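PDB 1YUZ: nigerythrin from Desulfovibrio vulgaris subsp. vulgaris, which shows NADH peroxidase activity in vitro, probably at its ferritin-like diiron centre, and also carries a rubredoxin-like iron site. Local coordinates for residues G78-E86 with K137-A145; V26-A36 with M122-E133. All coordinates share one frame; numbering follows the deposited sequence.

Contact 1: residues G78-E86 with K137-A145; sequences GLEYALVAE and KAVHVFTRA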
loop_
_atom_site.group_PDB
_atom_site.type_symbol
_atom_site.label_atom_id
_atom_site.label_comp_id
_atom_site.label_asym_id
_atom_site.label_seq_id
_atom_site.Cartn_x
_atom_site.Cartn_y
_atom_site.Cartn_z
ATOM N N GLY B 78 -13.685 -19.097 5.169
ATOM C CA GLY B 78 -14.883 -19.861 4.861
ATOM C C GLY B 78 -14.854 -20.430 3.456
ATOM O O GLY B 78 -15.201 -21.592 3.245
ATOM N N LEU B 79 -14.441 -19.616 2.490
ATOM C CA LEU B 79 -14.376 -20.060 1.103
ATOM C C LEU B 79 -13.355 -21.175 0.927
ATOM O O LEU B 79 -13.609 -22.159 0.235
ATOM C CB LEU B 79 -14.005 -18.892 0.188
ATOM C CG LEU B 79 -15.017 -17.750 0.076
ATOM C CD1 LEU B 79 -14.420 -16.630 -0.758
ATOM C CD2 LEU B 79 -16.310 -18.260 -0.548
ATOM N N GLU B 80 -12.196 -21.013 1.555
ATOM C CA GLU B 80 -11.127 -21.996 1.461
ATOM C C GLU B 80 -11.473 -23.274 2.217
ATOM O O GLU B 80 -11.250 -24.380 1.718
ATOM C CB GLU B 80 -9.825 -21.373 1.976
ATOM C CG GLU B 80 -9.368 -20.232 1.062
ATOM C CD GLU B 80 -8.428 -19.226 1.709
ATOM O OE1 GLU B 80 -8.154 -19.314 2.924
ATOM O OE2 GLU B 80 -7.965 -18.327 0.978
ATOM N N TYR B 81 -12.041 -23.121 3.408
ATOM C CA TYR B 81 -12.426 -24.267 4.222
ATOM C C TYR B 81 -13.450 -25.147 3.506
ATOM O O TYR B 81 -13.364 -26.377 3.557
ATOM C CB TYR B 81 -13.001 -23.786 5.557
ATOM C CG TYR B 81 -13.598 -24.889 6.399
ATOM C CD1 TYR B 81 -12.809 -25.936 6.871
ATOM C CD2 TYR B 81 -14.953 -24.885 6.722
ATOM C CE1 TYR B 81 -13.356 -26.954 7.649
ATOM C CE2 TYR B 81 -15.511 -25.900 7.498
ATOM C CZ TYR B 81 -14.706 -26.929 7.957
ATOM O OH TYR B 81 -15.251 -27.935 8.724
ATOM N N ALA B 82 -14.413 -24.520 2.836
ATOM C CA ALA B 82 -15.443 -25.268 2.125
ATOM C C ALA B 82 -14.808 -26.227 1.125
ATOM O O ALA B 82 -15.256 -27.364 0.975
ATOM C CB ALA B 82 -16.386 -24.315 1.412
ATOM N N LEU B 83 -13.765 -25.770 0.442
ATOM C CA LEU B 83 -13.084 -26.611 -0.533
ATOM C C LEU B 83 -12.310 -27.737 0.142
ATOM O O LEU B 83 -12.348 -28.882 -0.309
ATOM C CB LEU B 83 -12.131 -25.779 -1.395
ATOM C CG LEU B 83 -12.765 -24.770 -2.355
ATOM C CD1 LEU B 83 -11.680 -24.132 -3.208
ATOM C CD2 LEU B 83 -13.786 -25.473 -3.241
ATOM N N VAL B 84 -11.608 -27.417 1.222
ATOM C CA VAL B 84 -10.842 -28.427 1.937
ATOM C C VAL B 84 -11.763 -29.490 2.534
ATOM O O VAL B 84 -11.450 -30.681 2.504
ATOM C CB VAL B 84 -10.007 -27.797 3.074
ATOM C CG1 VAL B 84 -9.293 -28.888 3.861
ATOM C CG2 VAL B 84 -8.995 -26.816 2.495
ATOM N N ALA B 85 -12.901 -29.052 3.064
ATOM C CA ALA B 85 -13.872 -29.952 3.681
ATOM C C ALA B 85 -14.403 -31.022 2.733
ATOM O O ALA B 85 -14.632 -32.161 3.141
ATOM C CB ALA B 85 -15.034 -29.147 4.257
ATOM N N GLU B 86 -14.609 -30.646 1.476
ATOM C CA GLU B 86 -15.122 -31.570 0.474
ATOM C C GLU B 86 -14.088 -32.632 0.124
ATOM O O GLU B 86 -14.433 -33.767 -0.201
ATOM C CB GLU B 86 -15.515 -30.804 -0.791
ATOM C CG GLU B 86 -16.586 -29.750 -0.572
ATOM C CD GLU B 86 -16.906 -28.976 -1.835
ATOM O OE1 GLU B 86 -17.270 -29.614 -2.845
ATOM O OE2 GLU B 86 -16.797 -27.731 -1.817
ATOM N N LYS B 137 -12.064 -24.693 -9.018
ATOM C CA LYS B 137 -12.725 -24.231 -7.804
ATOM C C LYS B 137 -11.734 -23.458 -6.938
ATOM O O LYS B 137 -12.058 -22.404 -6.393
ATOM C CB LYS B 137 -13.294 -25.414 -7.016
ATOM C CG LYS B 137 -14.461 -26.111 -7.707
ATOM C CD LYS B 137 -15.108 -27.158 -6.808
ATOM C CE LYS B 137 -16.386 -27.696 -7.437
ATOM N NZ LYS B 137 -17.099 -28.672 -6.569
ATOM N N ALA B 138 -10.519 -23.984 -6.825
ATOM C CA ALA B 138 -9.476 -23.345 -6.035
ATOM C C ALA B 138 -9.037 -22.050 -6.704
ATOM O O ALA B 138 -8.779 -21.058 -6.026
ATOM C CB ALA B 138 -8.296 -24.285 -5.877
ATOM N N VAL B 139 -8.948 -22.053 -8.028
ATOM C CA VAL B 139 -8.563 -20.845 -8.744
ATOM C C VAL B 139 -9.571 -19.749 -8.410
ATOM O O VAL B 139 -9.196 -18.606 -8.149
ATOM C CB VAL B 139 -8.543 -21.075 -10.274
ATOM C CG1 VAL B 139 -8.443 -19.744 -11.004
ATOM C CG2 VAL B 139 -7.361 -21.969 -10.651
ATOM N N HIS B 140 -10.851 -20.105 -8.404
ATOM C CA HIS B 140 -11.905 -19.142 -8.101
ATOM C C HIS B 140 -11.762 -18.580 -6.691
ATOM O O HIS B 140 -11.758 -17.364 -6.494
ATOM C CB HIS B 140 -13.276 -19.808 -8.242
ATOM C CG HIS B 140 -14.415 -18.954 -7.780
ATOM N ND1 HIS B 140 -14.869 -17.867 -8.494
ATOM C CD2 HIS B 140 -15.179 -19.018 -6.664
ATOM C CE1 HIS B 140 -15.868 -17.300 -7.839
ATOM N NE2 HIS B 140 -16.075 -17.978 -6.726
ATOM N N VAL B 141 -11.646 -19.466 -5.710
ATOM C CA VAL B 141 -11.518 -19.033 -4.326
ATOM C C VAL B 141 -10.269 -18.186 -4.085
ATOM O O VAL B 141 -10.347 -17.118 -3.481
ATOM C CB VAL B 141 -11.520 -20.247 -3.371
ATOM C CG1 VAL B 141 -11.143 -19.809 -1.964
ATOM C CG2 VAL B 141 -12.903 -20.894 -3.368
ATOM N N PHE B 142 -9.122 -18.654 -4.566
ATOM C CA PHE B 142 -7.873 -17.920 -4.389
ATOM C C PHE B 142 -7.924 -16.569 -5.097
ATOM O O PHE B 142 -7.352 -15.590 -4.623
ATOM C CB PHE B 142 -6.697 -18.739 -4.927
ATOM C CG PHE B 142 -6.302 -19.900 -4.054
ATOM C CD1 PHE B 142 -5.797 -21.063 -4.627
ATOM C CD2 PHE B 142 -6.379 -19.821 -2.664
ATOM C CE1 PHE B 142 -5.370 -22.126 -3.835
ATOM C CE2 PHE B 142 -5.955 -20.880 -1.862
ATOM C CZ PHE B 142 -5.447 -22.036 -2.450
ATOM N N THR B 143 -8.593 -16.526 -6.243
ATOM C CA THR B 143 -8.728 -15.291 -7.005
ATOM C C THR B 143 -9.540 -14.267 -6.223
ATOM O O THR B 143 -9.147 -13.102 -6.115
ATOM C CB THR B 143 -9.420 -15.546 -8.359
ATOM O OG1 THR B 143 -8.515 -16.231 -9.231
ATOM C CG2 THR B 143 -9.849 -14.238 -9.009
ATOM N N ARG B 144 -10.677 -14.694 -5.681
ATOM C CA ARG B 144 -11.522 -13.792 -4.911
ATOM C C ARG B 144 -10.753 -13.213 -3.729
ATOM O O ARG B 144 -10.796 -12.009 -3.483
ATOM C CB ARG B 144 -12.784 -14.511 -4.419
ATOM C CG ARG B 144 -13.832 -14.750 -5.500
ATOM C CD ARG B 144 -15.252 -14.595 -4.949
ATOM N NE ARG B 144 -16.275 -14.717 -5.986
ATOM C CZ ARG B 144 -16.330 -13.958 -7.076
ATOM N NH1 ARG B 144 -15.417 -13.017 -7.274
ATOM N NH2 ARG B 144 -17.287 -14.140 -7.972
ATOM N N ALA B 145 -10.044 -14.070 -3.000
ATOM C CA ALA B 145 -9.267 -13.612 -1.852
ATOM C C ALA B 145 -8.187 -12.630 -2.304
ATOM O O ALA B 145 -8.052 -11.546 -1.737
ATOM C CB ALA B 145 -8.626 -14.806 -1.131
#

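Contact 2: residues V26-A36 with M122-E133; sequences VGSTLENLKAA and MYPAFIRKAQEE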
loop_
_atom_site.group_PDB
_atom_site.type_symbol
_atom_site.label_atom_id
_atom_site.label_comp_id
_atom_site.label_asym_id
_atom_site.label_seq_id
_atom_site.Cartn_x
_atom_site.Cartn_y
_atom_site.Cartn_z
ATOM N N VAL B 26 5.047 -23.635 -2.066
ATOM C CA VAL B 26 3.916 -24.121 -2.840
ATOM C C VAL B 26 3.864 -25.639 -2.900
ATOM O O VAL B 26 4.800 -26.286 -3.367
ATOM C CB VAL B 26 3.955 -23.576 -4.281
ATOM C CG1 VAL B 26 2.774 -24.114 -5.075
ATOM C CG2 VAL B 26 3.929 -22.056 -4.261
ATOM N N GLY B 27 2.761 -26.199 -2.416
ATOM C CA GLY B 27 2.580 -27.637 -2.441
ATOM C C GLY B 27 1.379 -27.935 -3.313
ATOM O O GLY B 27 1.097 -27.194 -4.254
ATOM N N SER B 28 0.677 -29.021 -3.018
ATOM C CA SER B 28 -0.508 -29.368 -3.789
ATOM C C SER B 28 -1.555 -28.306 -3.476
ATOM O O SER B 28 -1.442 -27.593 -2.478
ATOM C CB SER B 28 -1.036 -30.739 -3.371
ATOM O OG SER B 28 -1.503 -30.709 -2.036
ATOM N N THR B 29 -2.574 -28.196 -4.317
ATOM C CA THR B 29 -3.610 -27.205 -4.065
ATOM C C THR B 29 -4.268 -27.449 -2.710
ATOM O O THR B 29 -4.614 -26.504 -2.004
ATOM C CB THR B 29 -4.663 -27.208 -5.183
ATOM O OG1 THR B 29 -4.071 -26.697 -6.383
ATOM C CG2 THR B 29 -5.854 -26.340 -4.804
ATOM N N LEU B 30 -4.428 -28.714 -2.334
ATOM C CA LEU B 30 -5.023 -29.035 -1.043
ATOM C C LEU B 30 -4.154 -28.454 0.067
ATOM O O LEU B 30 -4.660 -27.840 1.007
ATOM C CB LEU B 30 -5.138 -30.550 -0.855
ATOM C CG LEU B 30 -5.667 -30.974 0.519
ATOM C CD1 LEU B 30 -7.056 -30.383 0.732
ATOM C CD2 LEU B 30 -5.709 -32.491 0.624
ATOM N N GLU B 31 -2.843 -28.658 -0.041
ATOM C CA GLU B 31 -1.913 -28.137 0.952
ATOM C C GLU B 31 -1.939 -26.610 0.953
ATOM O O GLU B 31 -1.882 -25.984 2.011
ATOM C CB GLU B 31 -0.488 -28.628 0.664
ATOM C CG GLU B 31 -0.313 -30.139 0.763
ATOM C CD GLU B 31 1.108 -30.589 0.465
ATOM O OE1 GLU B 31 1.643 -30.225 -0.604
ATOM O OE2 GLU B 31 1.691 -31.315 1.299
ATOM N N ASN B 32 -2.034 -26.013 -0.233
ATOM C CA ASN B 32 -2.062 -24.560 -0.343
ATOM C C ASN B 32 -3.320 -23.975 0.282
ATOM O O ASN B 32 -3.272 -22.923 0.919
ATOM C CB ASN B 32 -1.940 -24.132 -1.804
ATOM C CG ASN B 32 -0.642 -24.595 -2.429
ATOM O OD1 ASN B 32 0.353 -24.786 -1.729
ATOM N ND2 ASN B 32 -0.641 -24.765 -3.744
ATOM N N LEU B 33 -4.446 -24.656 0.106
ATOM C CA LEU B 33 -5.693 -24.192 0.696
ATOM C C LEU B 33 -5.543 -24.166 2.214
ATOM O O LEU B 33 -5.961 -23.213 2.872
ATOM C CB LEU B 33 -6.849 -25.116 0.303
ATOM C CG LEU B 33 -7.428 -24.904 -1.098
ATOM C CD1 LEU B 33 -8.270 -26.101 -1.514
ATOM C CD2 LEU B 33 -8.261 -23.629 -1.101
ATOM N N LYS B 34 -4.933 -25.211 2.768
ATOM C CA LYS B 34 -4.734 -25.286 4.208
ATOM C C LYS B 34 -3.759 -24.212 4.668
ATOM O O LYS B 34 -3.928 -23.628 5.739
ATOM C CB LYS B 34 -4.200 -26.661 4.605
ATOM C CG LYS B 34 -5.159 -27.801 4.337
ATOM C CD LYS B 34 -4.535 -29.115 4.767
ATOM C CE LYS B 34 -5.447 -30.287 4.478
ATOM N NZ LYS B 34 -4.789 -31.567 4.854
ATOM N N ALA B 35 -2.734 -23.957 3.859
ATOM C CA ALA B 35 -1.742 -22.944 4.200
ATOM C C ALA B 35 -2.396 -21.570 4.204
ATOM O O ALA B 35 -2.114 -20.738 5.067
ATOM C CB ALA B 35 -0.590 -22.979 3.207
ATOM N N ALA B 36 -3.271 -21.333 3.234
ATOM C CA ALA B 36 -3.964 -20.055 3.152
ATOM C C ALA B 36 -4.855 -19.885 4.376
ATOM O O ALA B 36 -4.887 -18.819 4.984
ATOM C CB ALA B 36 -4.799 -19.990 1.882
ATOM N N MET B 122 1.721 -14.721 -2.208
ATOM C CA MET B 122 1.028 -15.940 -1.818
ATOM C C MET B 122 -0.136 -16.373 -2.690
ATOM O O MET B 122 -0.108 -17.462 -3.263
ATOM C CB MET B 122 0.549 -15.850 -0.371
ATOM C CG MET B 122 0.038 -17.181 0.146
ATOM S SD MET B 122 -0.736 -17.072 1.746
ATOM C CE MET B 122 -2.359 -16.491 1.280
ATOM N N TYR B 123 -1.174 -15.550 -2.794
ATOM C CA TYR B 123 -2.303 -15.969 -3.603
ATOM C C TYR B 123 -1.940 -16.164 -5.073
ATOM O O TYR B 123 -2.381 -17.137 -5.683
ATOM C CB TYR B 123 -3.497 -15.030 -3.392
ATOM C CG TYR B 123 -4.242 -15.355 -2.106
ATOM C CD1 TYR B 123 -4.458 -14.379 -1.131
ATOM C CD2 TYR B 123 -4.716 -16.648 -1.857
ATOM C CE1 TYR B 123 -5.123 -14.680 0.057
ATOM C CE2 TYR B 123 -5.384 -16.958 -0.674
ATOM C CZ TYR B 123 -5.585 -15.969 0.278
ATOM O OH TYR B 123 -6.254 -16.276 1.444
ATOM N N PRO B 124 -1.127 -15.268 -5.663
ATOM C CA PRO B 124 -0.791 -15.513 -7.072
ATOM C C PRO B 124 -0.076 -16.866 -7.234
ATOM O O PRO B 124 -0.295 -17.577 -8.215
ATOM C CB PRO B 124 0.109 -14.334 -7.418
ATOM C CG PRO B 124 -0.504 -13.227 -6.625
ATOM C CD PRO B 124 -0.760 -13.892 -5.274
ATOM N N ALA B 125 0.763 -17.226 -6.263
ATOM C CA ALA B 125 1.488 -18.497 -6.314
ATOM C C ALA B 125 0.511 -19.665 -6.236
ATOM O O ALA B 125 0.635 -20.647 -6.976
ATOM C CB ALA B 125 2.486 -18.583 -5.163
ATOM N N PHE B 126 -0.457 -19.560 -5.333
ATOM C CA PHE B 126 -1.452 -20.609 -5.157
ATOM C C PHE B 126 -2.401 -20.681 -6.348
ATOM O O PHE B 126 -2.833 -21.764 -6.740
ATOM C CB PHE B 126 -2.248 -20.365 -3.876
ATOM C CG PHE B 126 -1.457 -20.569 -2.614
ATOM C CD1 PHE B 126 -2.015 -20.246 -1.383
ATOM C CD2 PHE B 126 -0.169 -21.103 -2.646
ATOM C CE1 PHE B 126 -1.311 -20.450 -0.202
ATOM C CE2 PHE B 126 0.545 -21.312 -1.467
ATOM C CZ PHE B 126 -0.027 -20.986 -0.245
ATOM N N ILE B 127 -2.733 -19.529 -6.918
ATOM C CA ILE B 127 -3.611 -19.495 -8.080
ATOM C C ILE B 127 -2.928 -20.211 -9.239
ATOM O O ILE B 127 -3.539 -21.034 -9.916
ATOM C CB ILE B 127 -3.930 -18.041 -8.496
ATOM C CG1 ILE B 127 -4.809 -17.383 -7.428
ATOM C CG2 ILE B 127 -4.615 -18.021 -9.858
ATOM C CD1 ILE B 127 -4.975 -15.894 -7.609
ATOM N N ARG B 128 -1.657 -19.896 -9.461
ATOM C CA ARG B 128 -0.909 -20.518 -10.542
ATOM C C ARG B 128 -0.869 -22.033 -10.385
ATOM O O ARG B 128 -1.081 -22.767 -11.351
ATOM C CB ARG B 128 0.516 -19.967 -10.588
ATOM C CG ARG B 128 1.358 -20.564 -11.699
ATOM C CD ARG B 128 0.794 -20.223 -13.069
ATOM N NE ARG B 128 1.410 -21.033 -14.118
ATOM C CZ ARG B 128 1.213 -20.853 -15.421
ATOM N NH1 ARG B 128 0.415 -19.885 -15.851
ATOM N NH2 ARG B 128 1.818 -21.644 -16.297
ATOM N N LYS B 129 -0.599 -22.502 -9.171
ATOM C CA LYS B 129 -0.536 -23.937 -8.919
ATOM C C LYS B 129 -1.897 -24.575 -9.183
ATOM O O LYS B 129 -1.974 -25.650 -9.772
ATOM C CB LYS B 129 -0.099 -24.217 -7.479
ATOM C CG LYS B 129 -0.008 -25.701 -7.126
ATOM C CD LYS B 129 1.115 -26.402 -7.879
ATOM C CE LYS B 129 1.266 -27.848 -7.427
ATOM N NZ LYS B 129 2.432 -28.514 -8.075
ATOM N N ALA B 130 -2.967 -23.916 -8.746
ATOM C CA ALA B 130 -4.318 -24.433 -8.959
ATOM C C ALA B 130 -4.605 -24.513 -10.456
ATOM O O ALA B 130 -5.242 -25.453 -10.924
ATOM C CB ALA B 130 -5.344 -23.538 -8.269
ATOM N N GLN B 131 -4.133 -23.523 -11.206
ATOM C CA GLN B 131 -4.328 -23.513 -12.652
ATOM C C GLN B 131 -3.589 -24.683 -13.285
ATOM O O GLN B 131 -4.135 -25.404 -14.122
ATOM C CB GLN B 131 -3.793 -22.219 -13.259
ATOM C CG GLN B 131 -4.662 -21.005 -13.040
ATOM C CD GLN B 131 -4.064 -19.772 -13.673
ATOM O OE1 GLN B 131 -3.060 -19.242 -13.196
ATOM N NE2 GLN B 131 -4.668 -19.316 -14.766
ATOM N N GLU B 132 -2.338 -24.866 -12.882
ATOM C CA GLU B 132 -1.521 -25.938 -13.429
ATOM C C GLU B 132 -2.061 -27.322 -13.075
ATOM O O GLU B 132 -1.797 -28.287 -13.793
ATOM C CB GLU B 132 -0.069 -25.774 -12.959
ATOM C CG GLU B 132 0.526 -24.417 -13.341
ATOM C CD GLU B 132 1.988 -24.263 -12.963
ATOM O OE1 GLU B 132 2.424 -24.906 -11.986
ATOM O OE2 GLU B 132 2.698 -23.479 -13.635
ATOM N N GLU B 133 -2.828 -27.416 -11.988
ATOM C CA GLU B 133 -3.409 -28.691 -11.559
ATOM C C GLU B 133 -4.871 -28.826 -11.983
ATOM O O GLU B 133 -5.535 -29.803 -11.633
ATOM C CB GLU B 133 -3.319 -28.853 -10.037
ATOM C CG GLU B 133 -1.909 -28.813 -9.471
ATOM C CD GLU B 133 -1.842 -29.274 -8.022
ATOM O OE1 GLU B 133 -2.726 -28.896 -7.222
ATOM O OE2 GLU B 133 -0.897 -30.016 -7.677
HETATM O O HOH W 1 -2.942 -24.167 -5.294
#

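Contact 1: residues G78-E86 with K137-A145
Leu79 and Val141 lie where the backbones of helices 78-86 and 137-145 come nearest, with Leu79 CA and Val141 CA 6.2 Å apart. The segments run almost antiparallel, at 164°, and their axes approach to 9.6 Å, as neighbours in the four-helix bundle of a ferritin-like diiron domain. Val141 is at the centre of the packing, a beta-branched residue whose two methyls serve different neighbours. Its CG1, anti to the backbone N (chi1 170°), rests against both Leu79 CB and Glu80 CG, while CG2 meets Leu83. The fork of Leu83 also reaches back to the preceding turn: CD1 rests on Lys137 O and Ala138 CA, where a small residue leaves room, and CD2 lies 3.8 Å from Lys137 CB. Glu80 uses its methylene CG for this packing and carries its carboxylate inward, to the edge of the Phe142 ring and to a hydrogen bond with Tyr123. At the exposed end the extended Lys137 chain reaches across the end of Glu86, but the salt bridge there is long and doubtful, since Glu86 is seen in two conformers. Leu83 and Val141 point past one another from the two helices, and Leu83 CD1 to Val141 CG2 is tight at 3.5 Å.

Contact 2: residues V26-A36 with M122-E133
Asn32 and Phe126 are brought face to face by similar first torsions (chi1 -61° and -70°), each placing CG beside its own backbone N and anti to the carbonyl carbon. The Asn32 amide lies nearly parallel to the ring, 7° between planes, and Asn32 CB makes a CH-pi contact 3.6 Å from the Phe126 centroid. Asparagine suits this place because its flat amide can stack while its edge bonds: OD1 accepts from Gly27 N on an in-plane lone pair, and ND2 donates to a water that itself donates to Thr29 OG1 and Phe126 O. Lys129 leaves its backbone with CG anti to N and bends at chi2, which lets its methylenes touch both Val26 CG1 and Gly27 O, the latter 3.2 Å from Lys129 CE. At the start of helix 29-36, Glu133, just past the end of helix 122-132, takes two bonds at OE1, from Thr29 N on the syn side (3.0 Å) and from Thr29 OG1 on the anti side (2.7 Å), both tilted out of the carboxylate plane toward the same face. The carboxylate probably also gains from the helix dipole. Farther along, small Ala36 leaves room for Tyr123, with Ala36 CB 4.0 Å from Tyr123 CE2. Ser28 and Glu31 form a capping box that opens helix 29-36, which packs antiparallel to helix 122-132 in the four-helix bundle of the ferritin-like diiron domain.

In the fold
Contacts 1 and 2 pair the four bundle helices two by two, and their segments alternate along the chain. Their centres are about 10 Å apart, on the same side of the chain's centre. The polar link between them is a probable hydrogen bond, Glu80 OE2 to Tyr123 OH at 2.7 Å. Tyr123 OH also bonds to the iron ligand Glu40, which ties both contacts to the second shell of the diiron site; the nearest side-chain atom of Tyr123 is about 4 Å from the ferric ion there. Apolar packing joins the rest: Ala138 CB meets Thr29 CG2 at 3.4 Å, and Phe142 packs on Leu33, Ile127 and the Phe126 ring.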